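Local coordinates for protein Stk_08120 (PDB 2EJX) that probably serves as a fatty acid carrier, belonging to a thermoacidophile-specific family with a Bet v 1-like fold, at residues I23-F29 against E133-I139; F58-G64 against I76-R81; D71-I75 against L86-K90. One frame throughout, in Å; residues are numbered along the deposited sequence.

Contact 1: I23-F29 against E133-I139; sequences IFSDPAF and ERIKRKI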
loop_
_atom_site.group_PDB
_atom_site.type_symbol
_atom_site.label_atom_id
_atom_site.label_comp_id
_atom_site.label_asym_id
_atom_site.label_seq_id
_atom_site.Cartn_x
_atom_site.Cartn_y
_atom_site.Cartn_z
ATOM N N ILE A 23 -7.926 4.572 5.840
ATOM C CA ILE A 23 -7.655 4.791 4.438
ATOM C C ILE A 23 -6.646 3.750 3.893
ATOM O O ILE A 23 -6.844 3.215 2.817
ATOM C CB ILE A 23 -7.276 6.296 4.153
ATOM C CG1 ILE A 23 -8.497 7.170 4.461
ATOM C CG2 ILE A 23 -6.722 6.553 2.723
ATOM C CD1 ILE A 23 -8.159 8.710 4.496
ATOM N N PHE A 24 -5.625 3.437 4.650
ATOM C CA PHE A 24 -4.643 2.438 4.218
ATOM C C PHE A 24 -5.278 1.038 4.087
ATOM O O PHE A 24 -4.806 0.226 3.271
ATOM C CB PHE A 24 -3.429 2.426 5.168
ATOM C CG PHE A 24 -2.328 3.346 4.732
ATOM C CD1 PHE A 24 -1.575 3.045 3.596
ATOM C CD2 PHE A 24 -2.046 4.531 5.449
ATOM C CE1 PHE A 24 -0.553 3.894 3.162
ATOM C CE2 PHE A 24 -1.011 5.360 5.038
ATOM C CZ PHE A 24 -0.277 5.055 3.896
ATOM N N SER A 25 -6.382 0.794 4.818
ATOM C CA SER A 25 -7.132 -0.507 4.723
ATOM C C SER A 25 -7.972 -0.610 3.457
ATOM O O SER A 25 -8.522 -1.666 3.145
ATOM C CB SER A 25 -8.038 -0.706 5.940
ATOM O OG SER A 25 -9.243 0.048 5.841
ATOM N N ASP A 26 -8.137 0.499 2.734
ATOM C CA ASP A 26 -8.742 0.462 1.401
ATOM C C ASP A 26 -7.711 0.145 0.312
ATOM O O ASP A 26 -6.830 0.960 -0.002
ATOM C CB ASP A 26 -9.418 1.813 1.102
ATOM C CG ASP A 26 -10.117 1.855 -0.261
ATOM O OD1 ASP A 26 -10.135 0.823 -0.990
ATOM O OD2 ASP A 26 -10.659 2.938 -0.608
ATOM N N PRO A 27 -7.836 -1.035 -0.325
ATOM C CA PRO A 27 -6.791 -1.348 -1.290
ATOM C C PRO A 27 -6.797 -0.442 -2.509
ATOM O O PRO A 27 -5.776 -0.313 -3.172
ATOM C CB PRO A 27 -7.107 -2.835 -1.681
ATOM C CG PRO A 27 -8.512 -3.004 -1.425
ATOM C CD PRO A 27 -8.833 -2.123 -0.228
ATOM N N ALA A 28 -7.922 0.216 -2.795
ATOM C CA ALA A 28 -7.997 1.159 -3.905
ATOM C C ALA A 28 -7.104 2.368 -3.634
ATOM O O ALA A 28 -6.711 3.081 -4.542
ATOM C CB ALA A 28 -9.423 1.619 -4.087
ATOM N N PHE A 29 -6.808 2.601 -2.365
ATOM C CA PHE A 29 -5.833 3.634 -2.006
ATOM C C PHE A 29 -4.423 3.084 -2.061
ATOM O O PHE A 29 -3.567 3.518 -2.889
ATOM C CB PHE A 29 -6.122 4.215 -0.596
ATOM C CG PHE A 29 -5.068 5.194 -0.119
ATOM C CD1 PHE A 29 -5.036 6.522 -0.634
ATOM C CD2 PHE A 29 -4.108 4.823 0.805
ATOM C CE1 PHE A 29 -4.042 7.441 -0.231
ATOM C CE2 PHE A 29 -3.087 5.738 1.236
ATOM C CZ PHE A 29 -3.063 7.067 0.733
ATOM N N GLU A 133 -8.007 12.776 0.341
ATOM C CA GLU A 133 -8.797 11.538 0.503
ATOM C C GLU A 133 -9.995 11.765 1.418
ATOM O O GLU A 133 -11.085 11.334 1.143
ATOM C CB GLU A 133 -7.905 10.373 1.030
ATOM C CG GLU A 133 -6.904 9.844 -0.028
ATOM C CD GLU A 133 -7.648 9.212 -1.230
ATOM O OE1 GLU A 133 -8.785 8.702 -1.097
ATOM O OE2 GLU A 133 -7.075 9.257 -2.318
ATOM N N ARG A 134 -9.771 12.437 2.531
ATOM C CA ARG A 134 -10.852 12.723 3.466
ATOM C C ARG A 134 -11.989 13.575 2.892
ATOM O O ARG A 134 -13.174 13.395 3.242
ATOM C CB ARG A 134 -10.251 13.407 4.676
ATOM C CG ARG A 134 -9.486 12.407 5.522
ATOM C CD ARG A 134 -9.004 13.085 6.820
ATOM N NE ARG A 134 -10.116 13.173 7.766
ATOM C CZ ARG A 134 -9.999 13.506 9.054
ATOM N NH1 ARG A 134 -8.811 13.813 9.534
ATOM N NH2 ARG A 134 -11.077 13.536 9.858
ATOM N N ILE A 135 -11.629 14.532 2.052
ATOM C CA ILE A 135 -12.622 15.439 1.459
ATOM C C ILE A 135 -13.489 14.574 0.540
ATOM O O ILE A 135 -14.738 14.627 0.586
ATOM C CB ILE A 135 -11.987 16.647 0.683
ATOM C CG1 ILE A 135 -11.363 17.672 1.638
ATOM C CG2 ILE A 135 -13.088 17.377 -0.147
ATOM C CD1 ILE A 135 -10.363 18.603 0.960
ATOM N N LYS A 136 -12.838 13.719 -0.240
ATOM C CA LYS A 136 -13.555 12.873 -1.214
ATOM C C LYS A 136 -14.385 11.793 -0.526
ATOM O O LYS A 136 -15.512 11.492 -0.959
ATOM C CB LYS A 136 -12.575 12.248 -2.190
ATOM C CG LYS A 136 -13.210 11.238 -3.140
ATOM C CD LYS A 136 -12.125 10.318 -3.778
ATOM C CE LYS A 136 -11.413 9.455 -2.717
ATOM N NZ LYS A 136 -10.855 8.149 -3.243
ATOM N N ARG A 137 -13.841 11.192 0.535
ATOM C CA ARG A 137 -14.547 10.106 1.270
ATOM C C ARG A 137 -15.554 10.568 2.293
ATOM O O ARG A 137 -16.343 9.731 2.798
ATOM C CB ARG A 137 -13.529 9.150 1.964
ATOM C CG ARG A 137 -12.603 8.506 1.022
ATOM C CD ARG A 137 -11.314 8.017 1.700
ATOM N NE ARG A 137 -10.416 7.386 0.717
ATOM C CZ ARG A 137 -10.431 6.086 0.388
ATOM N NH1 ARG A 137 -11.261 5.242 0.985
ATOM N NH2 ARG A 137 -9.590 5.627 -0.534
ATOM N N LYS A 138 -15.508 11.867 2.627
ATOM C CA LYS A 138 -16.327 12.472 3.681
ATOM C C LYS A 138 -16.115 11.789 5.040
ATOM O O LYS A 138 -17.078 11.419 5.752
ATOM C CB LYS A 138 -17.796 12.533 3.246
ATOM C CG LYS A 138 -17.984 13.270 1.943
ATOM C CD LYS A 138 -19.452 13.370 1.585
ATOM C CE LYS A 138 -20.037 12.038 1.125
ATOM N NZ LYS A 138 -21.536 12.017 1.289
ATOM N N ILE A 139 -14.833 11.632 5.388
ATOM C CA ILE A 139 -14.452 11.116 6.704
ATOM C C ILE A 139 -13.433 12.007 7.378
ATOM O O ILE A 139 -13.181 11.902 8.612
ATOM C CB ILE A 139 -13.945 9.695 6.621
ATOM C CG1 ILE A 139 -12.686 9.605 5.751
ATOM C CG2 ILE A 139 -15.042 8.767 6.122
ATOM C CD1 ILE A 139 -12.033 8.218 5.705
ATOM O OXT ILE A 139 -12.825 12.867 6.701
#
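The guanidinium of R137 has CG2 of I23 over one face and two carboxylates at its edges, those of D26 and E133. I23 CG2 also lies over the centre of the F29 ring, 3.5 Å above its plane, while CG of E133 comes obliquely against that ring, 3.7 Å from F29 CE1, with its carboxylate near F29 CD1. A branched aliphatic residue suits position 23, because one methyl serves an aromatic and a cationic surface together and the other branch runs on, with I23 CD1 reaching E133 CB at 3.9 Å and I23 CG1 meeting CD1 of I139. R137, extended from CG to NE, grips D26 end-on: NH1 and NH2 both bond to D26 OD2 at 2.9 Å, the NH1 bond on its anti lone pair. The two planes stand 77° apart, so the carboxylate is turned well out of the guanidinium plane. D26 OD1 meanwhile caps helix 27-34 by accepting from A28 N, a task for which aspartate at the N-cap is well suited. On the other edge R137 NE bonds to E133 OE1 at 2.8 Å, one helical turn back, and K136 NZ adds a weaker bond to that oxygen. Joining the C-terminal end of helix 105-137 to the junction of helices 17-24 and 27-34, this salt-bridge network probably keeps D26 and E133 ionised, since each carboxylate has R137 as a cationic partner.

Contact 2: F58-G64 against I76-R81; sequences FSYKVKG and IYDSDR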
loop_
_atom_site.group_PDB
_atom_site.type_symbol
_atom_site.label_atom_id
_atom_site.label_comp_id
_atom_site.label_asym_id
_atom_site.label_seq_id
_atom_site.Cartn_x
_atom_site.Cartn_y
_atom_site.Cartn_z
ATOM N N PHE A 58 8.213 -5.564 -17.492
ATOM C CA PHE A 58 7.422 -6.577 -16.833
ATOM C C PHE A 58 6.036 -6.154 -16.382
ATOM O O PHE A 58 5.908 -5.514 -15.362
ATOM C CB PHE A 58 8.206 -7.096 -15.639
ATOM C CG PHE A 58 9.614 -7.449 -16.003
ATOM C CD1 PHE A 58 9.854 -8.521 -16.848
ATOM C CD2 PHE A 58 10.677 -6.689 -15.548
ATOM C CE1 PHE A 58 11.170 -8.840 -17.230
ATOM C CE2 PHE A 58 12.005 -6.997 -15.926
ATOM C CZ PHE A 58 12.228 -8.067 -16.762
ATOM N N SER A 59 5.020 -6.564 -17.129
ATOM C CA SER A 59 3.633 -6.453 -16.680
ATOM C C SER A 59 3.323 -7.504 -15.639
ATOM O O SER A 59 3.827 -8.645 -15.687
ATOM C CB SER A 59 2.684 -6.638 -17.854
ATOM O OG SER A 59 2.913 -5.584 -18.773
ATOM N N TYR A 60 2.451 -7.153 -14.695
ATOM C CA TYR A 60 2.050 -8.118 -13.704
ATOM C C TYR A 60 0.593 -7.896 -13.336
ATOM O O TYR A 60 0.049 -6.794 -13.528
ATOM C CB TYR A 60 2.938 -8.073 -12.451
ATOM C CG TYR A 60 2.854 -6.770 -11.706
ATOM C CD1 TYR A 60 1.956 -6.613 -10.643
ATOM C CD2 TYR A 60 3.620 -5.668 -12.101
ATOM C CE1 TYR A 60 1.850 -5.411 -9.961
ATOM C CE2 TYR A 60 3.539 -4.456 -11.416
ATOM C CZ TYR A 60 2.634 -4.332 -10.357
ATOM O OH TYR A 60 2.529 -3.144 -9.661
ATOM N N LYS A 61 -0.018 -8.974 -12.875
ATOM C CA LYS A 61 -1.397 -8.980 -12.371
ATOM C C LYS A 61 -1.344 -9.378 -10.924
ATOM O O LYS A 61 -0.841 -10.466 -10.595
ATOM C CB LYS A 61 -2.239 -10.012 -13.113
ATOM C CG LYS A 61 -2.783 -9.540 -14.401
ATOM C CD LYS A 61 -3.409 -10.702 -15.189
ATOM C CE LYS A 61 -4.920 -10.766 -15.035
ATOM N NZ LYS A 61 -5.332 -11.521 -13.825
ATOM N N VAL A 62 -1.853 -8.528 -10.043
ATOM C CA VAL A 62 -1.856 -8.841 -8.631
ATOM C C VAL A 62 -3.322 -8.805 -8.126
ATOM O O VAL A 62 -4.156 -8.030 -8.636
ATOM C CB VAL A 62 -0.864 -7.933 -7.817
ATOM C CG1 VAL A 62 -1.204 -6.479 -7.987
ATOM C CG2 VAL A 62 -0.809 -8.292 -6.348
ATOM N N LYS A 63 -3.635 -9.702 -7.203
ATOM C CA LYS A 63 -4.936 -9.661 -6.509
ATOM C C LYS A 63 -4.718 -10.102 -5.065
ATOM O O LYS A 63 -3.684 -10.656 -4.708
ATOM C CB LYS A 63 -5.981 -10.554 -7.218
ATOM C CG LYS A 63 -5.717 -12.032 -7.017
ATOM C CD LYS A 63 -6.579 -12.826 -7.981
ATOM C CE LYS A 63 -6.615 -14.322 -7.603
ATOM N NZ LYS A 63 -5.500 -14.999 -8.249
ATOM N N GLY A 64 -5.656 -9.814 -4.186
ATOM C CA GLY A 64 -5.422 -10.107 -2.797
ATOM C C GLY A 64 -6.572 -9.663 -1.884
ATOM O O GLY A 64 -7.623 -9.269 -2.369
ATOM N N ILE A 76 -2.757 -9.448 2.060
ATOM C CA ILE A 76 -2.130 -10.670 1.531
ATOM C C ILE A 76 -2.392 -10.741 0.040
ATOM O O ILE A 76 -3.527 -10.599 -0.405
ATOM C CB ILE A 76 -2.681 -11.887 2.282
ATOM C CG1 ILE A 76 -2.364 -11.694 3.771
ATOM C CG2 ILE A 76 -2.073 -13.169 1.746
ATOM C CD1 ILE A 76 -2.818 -12.830 4.687
ATOM N N TYR A 77 -1.340 -10.907 -0.766
ATOM C CA TYR A 77 -1.549 -10.850 -2.206
ATOM C C TYR A 77 -0.792 -11.965 -2.946
ATOM O O TYR A 77 0.163 -12.518 -2.392
ATOM C CB TYR A 77 -1.128 -9.493 -2.762
ATOM C CG TYR A 77 0.357 -9.222 -2.616
ATOM C CD1 TYR A 77 1.266 -9.658 -3.597
ATOM C CD2 TYR A 77 0.870 -8.537 -1.481
ATOM C CE1 TYR A 77 2.639 -9.412 -3.473
ATOM C CE2 TYR A 77 2.241 -8.298 -1.364
ATOM C CZ TYR A 77 3.095 -8.751 -2.361
ATOM O OH TYR A 77 4.417 -8.505 -2.227
ATOM N N ASP A 78 -1.249 -12.266 -4.167
ATOM C CA ASP A 78 -0.555 -13.165 -5.116
ATOM C C ASP A 78 -0.475 -12.549 -6.471
ATOM O O ASP A 78 -1.380 -11.882 -6.899
ATOM C CB ASP A 78 -1.258 -14.549 -5.224
ATOM C CG ASP A 78 -2.717 -14.462 -5.715
ATOM O OD1 ASP A 78 -3.625 -14.418 -4.841
ATOM O OD2 ASP A 78 -2.970 -14.451 -6.955
ATOM N N SER A 79 0.602 -12.802 -7.209
ATOM C CA SER A 79 0.680 -12.281 -8.563
ATOM C C SER A 79 1.493 -13.246 -9.388
ATOM O O SER A 79 2.065 -14.189 -8.829
ATOM C CB SER A 79 1.373 -10.923 -8.609
ATOM O OG SER A 79 2.773 -11.086 -8.485
ATOM N N ASP A 80 1.553 -12.979 -10.694
ATOM C CA ASP A 80 2.350 -13.790 -11.629
ATOM C C ASP A 80 3.858 -13.562 -11.441
ATOM O O ASP A 80 4.679 -14.216 -12.101
ATOM C CB ASP A 80 1.921 -13.596 -13.098
ATOM C CG ASP A 80 1.745 -12.123 -13.507
ATOM O OD1 ASP A 80 1.900 -11.236 -12.656
ATOM O OD2 ASP A 80 1.424 -11.873 -14.703
ATOM N N ARG A 81 4.219 -12.635 -10.551
ATOM C CA ARG A 81 5.633 -12.296 -10.328
ATOM C C ARG A 81 6.026 -12.541 -8.871
ATOM O O ARG A 81 7.063 -12.076 -8.426
ATOM C CB ARG A 81 5.919 -10.832 -10.693
ATOM C CG ARG A 81 5.466 -10.369 -12.066
ATOM C CD ARG A 81 6.125 -11.096 -13.197
ATOM N NE ARG A 81 5.863 -10.430 -14.480
ATOM C CZ ARG A 81 6.545 -10.659 -15.603
ATOM N NH1 ARG A 81 7.551 -11.530 -15.606
ATOM N NH2 ARG A 81 6.214 -10.025 -16.718
HETATM O O HOH W 1 1.093 -10.117 -16.707
HETATM O O HOH W 2 -2.887 -12.738 -9.614
#
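With CG anti to its carbonyl carbon (chi1 -52°) and its chain bent at chi2 (-62°), R81 turns across to strand 58-69 and brings its guanidinium to S59 O and the side of F58. This is the open end of the antiparallel hairpin formed by strands 58-69 and 72-79, within the curved sheet of the Bet v 1-like fold. R81 NE and NH2 grip S59 O side-on, NH2 at 2.9 Å, with the oxygen near the guanidinium plane. F58 CB lies over one guanidinium face, and NH2 sits at the edge of the phenyl ring, the two planes being 78° apart. Were R81 an alanine, both donors to S59 O would be gone and this end of the hairpin would probably be less firmly tied, with the side of F58 uncovered. Next to it, D80 OD1 accepts from K61 N at 3.0 Å, a side chain taking the part of a strand carbonyl where the regular ladder gives out. S79 makes an ST turn, its OG accepting from R81 N and also bonding to G82 O, which suits a hydroxyl to the strand's end. Further in, K63 and D78 form a hydrogen-bonded pair, and V62 CG2 packs 3.7 Å from Y77 CD1, on the same side of the sheet as the Y60 ring; Y77 OH bonds to H102 and Y60 OH to the carbonyl of P36. G64 opposes Y77 where a side chain would collide with I76 O. On the other side of the sheet, K63 NZ meets the syn lone pair of D78 OD2 at 2.9 Å.

Contact 3: D71-I75 against L86-K90; sequences DEVRI and LYIRK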
loop_
_atom_site.group_PDB
_atom_site.type_symbol
_atom_site.label_atom_id
_atom_site.label_comp_id
_atom_site.label_asym_id
_atom_site.label_seq_id
_atom_site.Cartn_x
_atom_site.Cartn_y
_atom_site.Cartn_z
ATOM N N ASP A 71 -4.797 -2.051 15.421
ATOM C CA ASP A 71 -3.658 -1.178 15.044
ATOM C C ASP A 71 -2.837 -1.698 13.866
ATOM O O ASP A 71 -1.668 -1.338 13.682
ATOM C CB ASP A 71 -2.792 -0.847 16.270
ATOM C CG ASP A 71 -3.461 0.162 17.221
ATOM O OD1 ASP A 71 -4.345 0.948 16.808
ATOM O OD2 ASP A 71 -3.095 0.184 18.407
ATOM N N GLU A 72 -3.464 -2.511 13.020
ATOM C CA GLU A 72 -2.731 -3.128 11.926
ATOM C C GLU A 72 -3.632 -3.387 10.736
ATOM O O GLU A 72 -4.823 -3.665 10.902
ATOM C CB GLU A 72 -2.062 -4.440 12.380
ATOM C CG GLU A 72 -1.321 -5.134 11.231
ATOM C CD GLU A 72 -0.345 -6.218 11.664
ATOM O OE1 GLU A 72 0.207 -6.178 12.792
ATOM O OE2 GLU A 72 -0.121 -7.110 10.839
ATOM N N VAL A 73 -3.075 -3.246 9.534
ATOM C CA VAL A 73 -3.751 -3.615 8.291
ATOM C C VAL A 73 -2.787 -4.588 7.597
ATOM O O VAL A 73 -1.634 -4.278 7.438
ATOM C CB VAL A 73 -3.955 -2.401 7.367
ATOM C CG1 VAL A 73 -4.600 -2.835 6.071
ATOM C CG2 VAL A 73 -4.825 -1.315 8.032
ATOM N N ARG A 74 -3.276 -5.753 7.179
ATOM C CA ARG A 74 -2.427 -6.760 6.576
ATOM C C ARG A 74 -3.050 -7.096 5.224
ATOM O O ARG A 74 -4.208 -7.494 5.152
ATOM C CB ARG A 74 -2.406 -7.973 7.520
ATOM C CG ARG A 74 -1.243 -8.884 7.370
ATOM C CD ARG A 74 -1.226 -9.987 8.453
ATOM N NE ARG A 74 -0.881 -9.421 9.769
ATOM C CZ ARG A 74 -0.405 -10.126 10.802
ATOM N NH1 ARG A 74 -0.188 -11.434 10.679
ATOM N NH2 ARG A 74 -0.121 -9.521 11.958
ATOM N N ILE A 75 -2.318 -6.883 4.139
ATOM C CA ILE A 75 -2.838 -7.146 2.784
ATOM C C ILE A 75 -2.059 -8.334 2.227
ATOM O O ILE A 75 -0.848 -8.252 1.994
ATOM C CB ILE A 75 -2.723 -5.919 1.858
ATOM C CG1 ILE A 75 -3.443 -4.718 2.500
ATOM C CG2 ILE A 75 -3.319 -6.212 0.471
ATOM C CD1 ILE A 75 -3.545 -3.447 1.645
ATOM N N LEU A 86 1.656 -7.090 2.529
ATOM C CA LEU A 86 1.913 -5.680 2.852
ATOM C C LEU A 86 1.305 -5.368 4.209
ATOM O O LEU A 86 0.097 -5.549 4.416
ATOM C CB LEU A 86 1.308 -4.772 1.779
ATOM C CG LEU A 86 1.459 -3.246 1.909
ATOM C CD1 LEU A 86 2.867 -2.893 1.829
ATOM C CD2 LEU A 86 0.734 -2.634 0.727
ATOM N N TYR A 87 2.135 -4.886 5.124
ATOM C CA TYR A 87 1.653 -4.482 6.436
ATOM C C TYR A 87 1.644 -2.977 6.583
ATOM O O TYR A 87 2.588 -2.318 6.185
ATOM C CB TYR A 87 2.584 -4.984 7.522
ATOM C CG TYR A 87 2.840 -6.463 7.474
ATOM C CD1 TYR A 87 2.087 -7.330 8.251
ATOM C CD2 TYR A 87 3.836 -6.992 6.636
ATOM C CE1 TYR A 87 2.318 -8.693 8.211
ATOM C CE2 TYR A 87 4.075 -8.361 6.598
ATOM C CZ TYR A 87 3.302 -9.205 7.386
ATOM O OH TYR A 87 3.511 -10.588 7.376
ATOM N N ILE A 88 0.585 -2.464 7.212
ATOM C CA ILE A 88 0.569 -1.092 7.711
ATOM C C ILE A 88 0.288 -1.120 9.238
ATOM O O ILE A 88 -0.767 -1.599 9.672
ATOM C CB ILE A 88 -0.409 -0.175 6.903
ATOM C CG1 ILE A 88 -0.163 -0.287 5.370
ATOM C CG2 ILE A 88 -0.228 1.316 7.357
ATOM C CD1 ILE A 88 -1.098 -1.290 4.608
ATOM N N ARG A 89 1.261 -0.672 10.052
ATOM C CA ARG A 89 1.173 -0.817 11.503
ATOM C C ARG A 89 1.215 0.551 12.169
ATOM O O ARG A 89 2.102 1.332 11.885
ATOM C CB ARG A 89 2.299 -1.688 12.059
ATOM C CG ARG A 89 2.389 -3.093 11.440
ATOM C CD ARG A 89 3.617 -3.843 12.005
ATOM N NE ARG A 89 3.676 -5.222 11.489
ATOM C CZ ARG A 89 4.797 -5.883 11.197
ATOM N NH1 ARG A 89 5.992 -5.329 11.399
ATOM N NH2 ARG A 89 4.714 -7.123 10.726
ATOM N N LYS A 90 0.221 0.837 13.013
ATOM C CA LYS A 90 0.260 2.015 13.828
ATOM C C LYS A 90 1.323 1.811 14.913
ATOM O O LYS A 90 1.298 0.810 15.624
ATOM C CB LYS A 90 -1.132 2.294 14.435
ATOM C CG LYS A 90 -1.109 3.357 15.543
ATOM C CD LYS A 90 -2.480 3.791 15.905
ATOM C CE LYS A 90 -2.467 4.628 17.157
ATOM N NZ LYS A 90 -3.842 4.814 17.714
HETATM O O HOH W 3 -4.411 2.563 18.943
#
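Strand segments 72-75 and 86-90 run antiparallel at 178°, their axes 4.7 Å apart at closest approach, with V73-I88 and I75-L86 as hydrogen-bonded pairs and E72-R89 and R74-Y87 as non-hydrogen-bonded ones. They belong to the beta hairpin of strands 72-79 and 82-92, in the middle of the antiparallel sheet of this Bet v 1-like fold. Both hydrogen-bonded pairs carry aliphatic side chains to the face covered by helices 17-24 and 27-34: V73 and I88 lie side by side, V73 CG1 being 4.1 Å from I88 CD1, and I75 lies beside L86. Beta-branched V73, I75 and I88 suit extended backbone, and with L86 they form the layer beneath T30, M21 and F24.

On the other face stand E72, R74, Y87 and R89. R74, bent at chi3 (-72°), turns its guanidinium back to E72, and NE and NH2 both grip OE2 from one side of the carboxylate plane, NH2 at 2.7 Å. E72 OE2 also lies at the edge of the Y87 ring, 3.4 Å from CD1, where the ring hydrogens carry slight positive charge. Y87 CE1 lies over one face of the R74 guanidinium, whose NE comes to the ring's edge, while R89 NH2 sits over a face of that ring; one arginine thus meets the tyrosine's rim and the other a face. E72 OE1 makes a long salt bridge to R89 NE. At the hairpin's open end, K90 N bonds to D71 O, and a water donating to D71 OD1 accepts from K90 NZ at 2.6 Å.

Contacts 2 and 3 share strand 72-79 and carry the same sheet outward from it, contact 2 to strand 58-69 and contact 3 to strand 82-92. Both lie within the chain loop that contact 1 closes. Contact 3 is nearest the centre of the chain, about 9 Å between centres against 12 and 13 Å for contacts 1 and 2, and has a buried aliphatic face; contact 1 touches it through F24 against I88 and S25 against V73. Contact 2 combines backbone bonds and one lysine-aspartate pair with side-chain-to-backbone bonds of R81 and D80, where the ladder runs out. Charge clusters occur in contact 1, between helices, and on the polar face of contact 3, around a tyrosine.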